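Local coordinates for protein pectate lyase 47 (Bacillus sp. TS-47, PDB 1VBL) that probably cleaves pectate, the polygalacturonate of plant cell walls, as a thermostable, secreted, calcium-binding polysaccharide lyase of family 1, at residues I243-V254 and L274-R285. Residues are numbered along the deposited sequence; the frame is centred on the assembly and turned at random.
Sequences ISYNVFTNHDKV and LHHNYYKNVTQR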
ATOM      1  N   ILE A 243       9.418  -4.408  -2.313  1.00 10.20           N
ATOM      2  CA  ILE A 243       8.168  -4.951  -1.780  1.00  9.39           C
ATOM      3  C   ILE A 243       8.131  -6.404  -2.235  1.00 10.08           C
ATOM      4  O   ILE A 243       7.887  -6.690  -3.412  1.00 10.93           O
ATOM      5  CB  ILE A 243       6.964  -4.181  -2.363  1.00 10.50           C
ATOM      6  CG1 ILE A 243       7.058  -2.706  -1.958  1.00  9.08           C
ATOM      7  CG2 ILE A 243       5.656  -4.805  -1.892  1.00 10.57           C
ATOM      8  CD1 ILE A 243       6.007  -1.829  -2.598  1.00 13.76           C
ATOM      9  N   SER A 244       8.361  -7.323  -1.302  1.00  8.84           N
ATOM     10  CA  SER A 244       8.420  -8.730  -1.666  1.00  8.67           C
ATOM     11  C   SER A 244       7.687  -9.715  -0.769  1.00  8.90           C
ATOM     12  O   SER A 244       7.587  -9.529   0.442  1.00  8.49           O
ATOM     13  CB  SER A 244       9.883  -9.151  -1.748  1.00 11.38           C
ATOM     14  OG  SER A 244      10.541  -8.884  -0.521  1.00 10.44           O
ATOM     15  N   TYR A 245       7.188 -10.779  -1.391  1.00  8.19           N
ATOM     16  CA  TYR A 245       6.495 -11.837  -0.674  1.00  9.76           C
ATOM     17  C   TYR A 245       5.404 -11.384   0.292  1.00 10.09           C
ATOM     18  O   TYR A 245       5.266 -11.940   1.382  1.00  9.74           O
ATOM     19  CB  TYR A 245       7.522 -12.686   0.067  1.00 10.07           C
ATOM     20  CG  TYR A 245       8.353 -13.548  -0.857  1.00 11.48           C
ATOM     21  CD1 TYR A 245       7.859 -14.759  -1.331  1.00 12.58           C
ATOM     22  CD2 TYR A 245       9.622 -13.146  -1.270  1.00 12.92           C
ATOM     23  CE1 TYR A 245       8.609 -15.555  -2.194  1.00 14.72           C
ATOM     24  CE2 TYR A 245      10.384 -13.936  -2.139  1.00 15.71           C
ATOM     25  CZ  TYR A 245       9.867 -15.139  -2.593  1.00 15.31           C
ATOM     26  OH  TYR A 245      10.595 -15.938  -3.445  1.00 18.91           O
ATOM     27  N   ASN A 246       4.630 -10.384  -0.117  1.00  9.34           N
ATOM     28  CA  ASN A 246       3.531  -9.883   0.704  1.00  8.24           C
ATOM     29  C   ASN A 246       2.218 -10.360   0.112  1.00  9.37           C
ATOM     30  O   ASN A 246       2.139 -10.706  -1.068  1.00  9.87           O
ATOM     31  CB  ASN A 246       3.503  -8.350   0.713  1.00  9.15           C
ATOM     32  CG  ASN A 246       4.743  -7.747   1.320  1.00  8.43           C
ATOM     33  OD1 ASN A 246       4.946  -7.802   2.536  1.00  9.29           O
ATOM     34  ND2 ASN A 246       5.591  -7.168   0.474  1.00  8.00           N
ATOM     35  N   VAL A 247       1.184 -10.386   0.941  1.00  9.03           N
ATOM     36  CA  VAL A 247      -0.139 -10.753   0.476  1.00 10.85           C
ATOM     37  C   VAL A 247      -0.966  -9.474   0.566  1.00 10.57           C
ATOM     38  O   VAL A 247      -0.925  -8.781   1.579  1.00 11.73           O
ATOM     39  CB  VAL A 247      -0.806 -11.824   1.375  1.00 10.39           C
ATOM     40  CG1 VAL A 247      -2.283 -11.954   1.006  1.00 10.56           C
ATOM     41  CG2 VAL A 247      -0.115 -13.172   1.197  1.00 10.99           C
ATOM     42  N   PHE A 248      -1.673  -9.150  -0.511  1.00 11.28           N
ATOM     43  CA  PHE A 248      -2.549  -7.986  -0.548  1.00 10.49           C
ATOM     44  C   PHE A 248      -3.898  -8.567  -0.944  1.00 10.80           C
ATOM     45  O   PHE A 248      -4.069  -9.053  -2.059  1.00 10.42           O
ATOM     46  CB  PHE A 248      -2.097  -6.973  -1.604  1.00 11.07           C
ATOM     47  CG  PHE A 248      -0.731  -6.411  -1.360  1.00 11.02           C
ATOM     48  CD1 PHE A 248       0.391  -7.003  -1.932  1.00  9.91           C
ATOM     49  CD2 PHE A 248      -0.562  -5.294  -0.546  1.00 10.76           C
ATOM     50  CE1 PHE A 248       1.669  -6.488  -1.697  1.00 11.13           C
ATOM     51  CE2 PHE A 248       0.708  -4.772  -0.305  1.00 11.52           C
ATOM     52  CZ  PHE A 248       1.826  -5.370  -0.880  1.00 11.21           C
ATOM     53  N   THR A 249      -4.858  -8.528  -0.028  1.00 10.35           N
ATOM     54  CA  THR A 249      -6.159  -9.098  -0.319  1.00  9.98           C
ATOM     55  C   THR A 249      -7.291  -8.295   0.303  1.00 10.27           C
ATOM     56  O   THR A 249      -7.076  -7.515   1.240  1.00 11.44           O
ATOM     57  CB  THR A 249      -6.216 -10.567   0.193  1.00 11.45           C
ATOM     58  OG1 THR A 249      -7.404 -11.208  -0.286  1.00 11.97           O
ATOM     59  CG2 THR A 249      -6.208 -10.597   1.715  1.00 12.12           C
ATOM     60  N   ASN A 250      -8.492  -8.486  -0.238  1.00  9.56           N
ATOM     61  CA  ASN A 250      -9.702  -7.820   0.245  1.00 11.56           C
ATOM     62  C   ASN A 250      -9.462  -6.350   0.555  1.00 11.09           C
ATOM     63  O   ASN A 250      -9.552  -5.913   1.707  1.00  9.89           O
ATOM     64  CB  ASN A 250     -10.227  -8.537   1.492  1.00 14.18           C
ATOM     65  CG  ASN A 250     -10.518 -10.007   1.238  1.00 17.41           C
ATOM     66  OD1 ASN A 250     -10.914 -10.390   0.138  1.00 19.27           O
ATOM     67  ND2 ASN A 250     -10.339 -10.833   2.260  1.00 17.66           N
ATOM     68  N   HIS A 251      -9.173  -5.591  -0.493  1.00 11.50           N
ATOM     69  CA  HIS A 251      -8.894  -4.171  -0.363  1.00 11.69           C
ATOM     70  C   HIS A 251      -9.102  -3.521  -1.721  1.00 11.77           C
ATOM     71  O   HIS A 251      -8.932  -4.161  -2.757  1.00 11.76           O
ATOM     72  CB  HIS A 251      -7.446  -3.972   0.091  1.00 10.06           C
ATOM     73  CG  HIS A 251      -7.085  -2.545   0.371  1.00 12.08           C
ATOM     74  ND1 HIS A 251      -7.440  -1.901   1.537  1.00 12.53           N
ATOM     75  CD2 HIS A 251      -6.389  -1.642  -0.362  1.00 10.94           C
ATOM     76  CE1 HIS A 251      -6.977  -0.662   1.512  1.00 12.25           C
ATOM     77  NE2 HIS A 251      -6.336  -0.479   0.372  1.00 11.10           N
ATOM     78  N   ASP A 252      -9.448  -2.240  -1.712  1.00 11.70           N
ATOM     79  CA  ASP A 252      -9.692  -1.506  -2.943  1.00 13.53           C
ATOM     80  C   ASP A 252      -8.407  -0.979  -3.601  1.00 14.46           C
ATOM     81  O   ASP A 252      -7.884  -1.594  -4.536  1.00 12.82           O
ATOM     82  CB  ASP A 252     -10.666  -0.353  -2.653  1.00 13.80           C
ATOM     83  CG  ASP A 252     -10.949   0.496  -3.871  1.00 16.75           C
ATOM     84  OD1 ASP A 252     -10.599   0.069  -4.988  1.00 15.39           O
ATOM     85  OD2 ASP A 252     -11.532   1.591  -3.709  1.00 19.64           O
ATOM     86  N   LYS A 253      -7.906   0.149  -3.102  1.00 13.28           N
ATOM     87  CA  LYS A 253      -6.701   0.787  -3.639  1.00 14.70           C
ATOM     88  C   LYS A 253      -5.458   0.277  -2.912  1.00 13.92           C
ATOM     89  O   LYS A 253      -5.146   0.723  -1.811  1.00 13.94           O
ATOM     90  CB  LYS A 253      -6.812   2.303  -3.477  1.00 15.72           C
ATOM     91  CG  LYS A 253      -8.047   2.905  -4.144  1.00 21.38           C
ATOM     92  CD  LYS A 253      -8.069   4.416  -3.977  1.00 24.20           C
ATOM     93  CE  LYS A 253      -9.232   5.053  -4.726  1.00 28.97           C
ATOM     94  NZ  LYS A 253     -10.558   4.752  -4.115  1.00 31.07           N
ATOM     95  N   VAL A 254      -4.737  -0.638  -3.549  1.00 12.76           N
ATOM     96  CA  VAL A 254      -3.572  -1.249  -2.930  1.00 12.20           C
ATOM     97  C   VAL A 254      -2.287  -0.431  -2.835  1.00 12.31           C
ATOM     98  O   VAL A 254      -1.903  -0.005  -1.743  1.00 12.97           O
ATOM     99  CB  VAL A 254      -3.242  -2.599  -3.615  1.00 11.72           C
ATOM    100  CG1 VAL A 254      -2.048  -3.255  -2.935  1.00 11.80           C
ATOM    101  CG2 VAL A 254      -4.455  -3.517  -3.552  1.00 11.18           C
ATOM    102  N   LEU A 274       8.787  -4.817  -6.973  1.00  8.04           N
ATOM    103  CA  LEU A 274       7.723  -5.587  -6.349  1.00  8.28           C
ATOM    104  C   LEU A 274       7.787  -6.985  -6.933  1.00  9.18           C
ATOM    105  O   LEU A 274       7.601  -7.171  -8.139  1.00  9.49           O
ATOM    106  CB  LEU A 274       6.349  -4.986  -6.651  1.00  9.99           C
ATOM    107  CG  LEU A 274       6.117  -3.524  -6.271  1.00  9.54           C
ATOM    108  CD1 LEU A 274       6.542  -2.632  -7.425  1.00 10.35           C
ATOM    109  CD2 LEU A 274       4.636  -3.305  -5.955  1.00 10.94           C
ATOM    110  N   HIS A 275       8.063  -7.970  -6.091  1.00  8.47           N
ATOM    111  CA  HIS A 275       8.134  -9.328  -6.587  1.00  9.22           C
ATOM    112  C   HIS A 275       7.597 -10.362  -5.613  1.00  9.02           C
ATOM    113  O   HIS A 275       7.632 -10.178  -4.391  1.00  7.89           O
ATOM    114  CB  HIS A 275       9.577  -9.659  -7.020  1.00  7.61           C
ATOM    115  CG  HIS A 275      10.562  -9.767  -5.895  1.00  9.63           C
ATOM    116  ND1 HIS A 275      10.735 -10.925  -5.166  1.00 11.19           N
ATOM    117  CD2 HIS A 275      11.463  -8.881  -5.410  1.00  9.11           C
ATOM    118  CE1 HIS A 275      11.701 -10.748  -4.283  1.00 11.81           C
ATOM    119  NE2 HIS A 275      12.161  -9.515  -4.409  1.00 12.29           N
ATOM    120  N   HIS A 276       7.066 -11.437  -6.183  1.00  9.77           N
ATOM    121  CA  HIS A 276       6.499 -12.542  -5.423  1.00 10.75           C
ATOM    122  C   HIS A 276       5.391 -12.152  -4.458  1.00 10.93           C
ATOM    123  O   HIS A 276       5.221 -12.774  -3.407  1.00  8.62           O
ATOM    124  CB  HIS A 276       7.605 -13.286  -4.675  1.00 11.46           C
ATOM    125  CG  HIS A 276       8.573 -13.975  -5.584  1.00 13.01           C
ATOM    126  ND1 HIS A 276       9.731 -13.375  -6.031  1.00 11.91           N
ATOM    127  CD2 HIS A 276       8.533 -15.196  -6.166  1.00 13.88           C
ATOM    128  CE1 HIS A 276      10.363 -14.197  -6.849  1.00 11.77           C
ATOM    129  NE2 HIS A 276       9.656 -15.309  -6.948  1.00 11.90           N
ATOM    130  N   ASN A 277       4.634 -11.123  -4.817  1.00 10.02           N
ATOM    131  CA  ASN A 277       3.534 -10.694  -3.974  1.00 10.39           C
ATOM    132  C   ASN A 277       2.289 -11.413  -4.459  1.00  9.95           C
ATOM    133  O   ASN A 277       2.167 -11.751  -5.638  1.00  9.72           O
ATOM    134  CB  ASN A 277       3.348  -9.176  -4.054  1.00  8.62           C
ATOM    135  CG  ASN A 277       4.535  -8.422  -3.483  1.00 10.29           C
ATOM    136  OD1 ASN A 277       4.796  -8.470  -2.280  1.00 10.60           O
ATOM    137  ND2 ASN A 277       5.267  -7.732  -4.348  1.00  8.75           N
ATOM    138  N   TYR A 278       1.375 -11.651  -3.533  1.00  9.81           N
ATOM    139  CA  TYR A 278       0.132 -12.343  -3.822  1.00 10.12           C
ATOM    140  C   TYR A 278      -1.012 -11.330  -3.753  1.00 10.16           C
ATOM    141  O   TYR A 278      -1.376 -10.878  -2.665  1.00 10.47           O
ATOM    142  CB  TYR A 278      -0.060 -13.442  -2.774  1.00  9.06           C
ATOM    143  CG  TYR A 278      -1.156 -14.461  -3.020  1.00 10.57           C
ATOM    144  CD1 TYR A 278      -1.286 -15.560  -2.171  1.00 10.83           C
ATOM    145  CD2 TYR A 278      -2.068 -14.330  -4.073  1.00  9.25           C
ATOM    146  CE1 TYR A 278      -2.286 -16.505  -2.354  1.00 12.42           C
ATOM    147  CE2 TYR A 278      -3.085 -15.280  -4.267  1.00 11.07           C
ATOM    148  CZ  TYR A 278      -3.182 -16.365  -3.396  1.00 12.28           C
ATOM    149  OH  TYR A 278      -4.163 -17.318  -3.552  1.00 12.99           O
ATOM    150  N   TYR A 279      -1.550 -10.951  -4.912  1.00  8.95           N
ATOM    151  CA  TYR A 279      -2.672 -10.017  -4.963  1.00 11.07           C
ATOM    152  C   TYR A 279      -3.915 -10.872  -5.162  1.00 11.06           C
ATOM    153  O   TYR A 279      -4.068 -11.528  -6.193  1.00 12.75           O
ATOM    154  CB  TYR A 279      -2.529  -9.032  -6.130  1.00 10.68           C
ATOM    155  CG  TYR A 279      -1.317  -8.138  -6.024  1.00 11.05           C
ATOM    156  CD1 TYR A 279      -0.084  -8.545  -6.530  1.00 10.61           C
ATOM    157  CD2 TYR A 279      -1.395  -6.894  -5.393  1.00 10.26           C
ATOM    158  CE1 TYR A 279       1.041  -7.741  -6.415  1.00  9.54           C
ATOM    159  CE2 TYR A 279      -0.270  -6.080  -5.267  1.00 10.45           C
ATOM    160  CZ  TYR A 279       0.945  -6.512  -5.782  1.00 11.03           C
ATOM    161  OH  TYR A 279       2.063  -5.719  -5.683  1.00 10.46           O
ATOM    162  N   LYS A 280      -4.797 -10.865  -4.170  1.00 12.29           N
ATOM    163  CA  LYS A 280      -6.003 -11.675  -4.231  1.00 11.43           C
ATOM    164  C   LYS A 280      -7.267 -10.892  -3.915  1.00  9.91           C
ATOM    165  O   LYS A 280      -7.438 -10.364  -2.814  1.00  9.95           O
ATOM    166  CB  LYS A 280      -5.880 -12.861  -3.269  1.00 12.37           C
ATOM    167  CG  LYS A 280      -7.099 -13.784  -3.246  1.00 14.67           C
ATOM    168  CD  LYS A 280      -6.840 -15.000  -2.366  1.00 17.21           C
ATOM    169  CE  LYS A 280      -8.062 -15.905  -2.275  1.00 18.72           C
ATOM    170  NZ  LYS A 280      -8.508 -16.401  -3.606  1.00 21.04           N
ATOM    171  N   ASN A 281      -8.152 -10.829  -4.899  1.00 10.05           N
ATOM    172  CA  ASN A 281      -9.411 -10.136  -4.743  1.00 11.52           C
ATOM    173  C   ASN A 281      -9.252  -8.700  -4.251  1.00 12.01           C
ATOM    174  O   ASN A 281      -9.811  -8.309  -3.218  1.00 11.49           O
ATOM    175  CB  ASN A 281     -10.328 -10.943  -3.813  1.00 12.16           C
ATOM    176  CG  ASN A 281     -10.646 -12.320  -4.377  1.00 13.04           C
ATOM    177  OD1 ASN A 281     -10.736 -12.486  -5.592  1.00 12.33           O
ATOM    178  ND2 ASN A 281     -10.823 -13.307  -3.504  1.00 13.78           N
ATOM    179  N   VAL A 282      -8.460  -7.930  -4.994  1.00 10.10           N
ATOM    180  CA  VAL A 282      -8.259  -6.517  -4.705  1.00 10.71           C
ATOM    181  C   VAL A 282      -8.803  -5.783  -5.933  1.00 11.22           C
ATOM    182  O   VAL A 282      -9.067  -6.404  -6.965  1.00 12.62           O
ATOM    183  CB  VAL A 282      -6.773  -6.173  -4.444  1.00  8.77           C
ATOM    184  CG1 VAL A 282      -6.360  -6.715  -3.076  1.00  9.58           C
ATOM    185  CG2 VAL A 282      -5.886  -6.767  -5.537  1.00 11.17           C
ATOM    186  N   THR A 283      -8.963  -4.470  -5.840  1.00 10.37           N
ATOM    187  CA  THR A 283      -9.565  -3.728  -6.938  1.00 11.14           C
ATOM    188  C   THR A 283      -8.681  -2.994  -7.939  1.00  9.82           C
ATOM    189  O   THR A 283      -8.847  -3.164  -9.148  1.00 10.03           O
ATOM    190  CB  THR A 283     -10.589  -2.714  -6.376  1.00 12.11           C
ATOM    191  OG1 THR A 283     -11.560  -3.415  -5.590  1.00 13.48           O
ATOM    192  CG2 THR A 283     -11.291  -1.967  -7.501  1.00 13.09           C
ATOM    193  N   GLN A 284      -7.752  -2.184  -7.446  1.00  9.93           N
ATOM    194  CA  GLN A 284      -6.914  -1.390  -8.335  1.00 10.63           C
ATOM    195  C   GLN A 284      -5.563  -1.005  -7.732  1.00 10.52           C
ATOM    196  O   GLN A 284      -5.322  -1.206  -6.539  1.00 10.47           O
ATOM    197  CB  GLN A 284      -7.677  -0.117  -8.701  1.00 11.78           C
ATOM    198  CG  GLN A 284      -8.107   0.677  -7.468  1.00 13.28           C
ATOM    199  CD  GLN A 284      -8.994   1.864  -7.798  1.00 16.28           C
ATOM    200  OE1 GLN A 284      -8.631   2.718  -8.603  1.00 16.20           O
ATOM    201  NE2 GLN A 284     -10.162   1.923  -7.165  1.00 15.43           N
ATOM    202  N   ARG A 285      -4.701  -0.431  -8.571  1.00 11.22           N
ATOM    203  CA  ARG A 285      -3.363   0.022  -8.171  1.00 10.64           C
ATOM    204  C   ARG A 285      -2.485  -1.136  -7.717  1.00 10.81           C
ATOM    205  O   ARG A 285      -2.126  -1.225  -6.543  1.00 10.88           O
ATOM    206  CB  ARG A 285      -3.472   1.050  -7.038  1.00 13.11           C
ATOM    207  CG  ARG A 285      -4.312   2.274  -7.378  1.00 13.22           C
ATOM    208  CD  ARG A 285      -4.303   3.264  -6.222  1.00 16.57           C
ATOM    209  NE  ARG A 285      -5.031   4.490  -6.534  1.00 17.74           N
ATOM    210  CZ  ARG A 285      -5.137   5.526  -5.706  1.00 18.51           C
ATOM    211  NH1 ARG A 285      -4.562   5.489  -4.512  1.00 17.51           N
ATOM    212  NH2 ARG A 285      -5.817   6.605  -6.074  1.00 20.10           N
TER
HETATM  213  O   HOH W   1     -10.903 -12.969  -0.633  1.00 24.13           O
HETATM  214  O   HOH W   2      -3.371   3.141  -2.983  1.00 17.73           O
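Phe248 and Tyr279 stand side by side inside two successive coils of the right-handed parallel beta-helix that marks pectate lyases, their ring planes 13° apart but slid so far that they barely overlap. The bump is Tyr279 CE2, 3.5 Å from Phe248 CD1. Before the bend Ile243 CD1 rests on Leu274 CD2; past the next corner Val254 CG2 fits against Val282 CB and its CG1 meets the edge of the Tyr279 ring. Asn246 and Asn277 form successive rungs of an asparagine ladder at the bend, amide planes nearly coplanar. Asn277 OD1 takes Asn246 N (2.9 Å) and Asn246 ND2 (3.1 Å) from opposite faces of its plane, and Asn277 ND2 gives a straight bond to Ile243 O, arriving from above that carbonyl's plane. With an alanine in place of Asn277, Asn246 N would probably be left without its acceptor and the tight bend would be held less firmly. Just before the asparagines, on the outside, His276 CB sits over the centre of the Tyr245 ring, and the imidazole slides outward until Tyr245 OH lies over its face. His275 CG is turned between backbone N and carbonyl carbon (chi1 69°), which sets the ring beside Ser244 with CB over its face, toward the rim. At the other end, Gln284 NE2 reaches Asp252 OD1 on its syn side at 2.9 Å, and Lys253 CD sits over the centre of one face of the Arg285 guanidinium, 3.6 Å from its CZ. Backbone bonds between the parallel strands, such as Phe248 N to Tyr278 O at 2.8 Å, keep the coils in step. The chemistry thus divides: apolar side chains and a hydrogen-bonded amide ladder fill the interior, whereas Lys253 and Arg285 bring basic groups close to the calcium ligands Asp229 and Asp233, consistent with a cleft for an acidic polysaccharide.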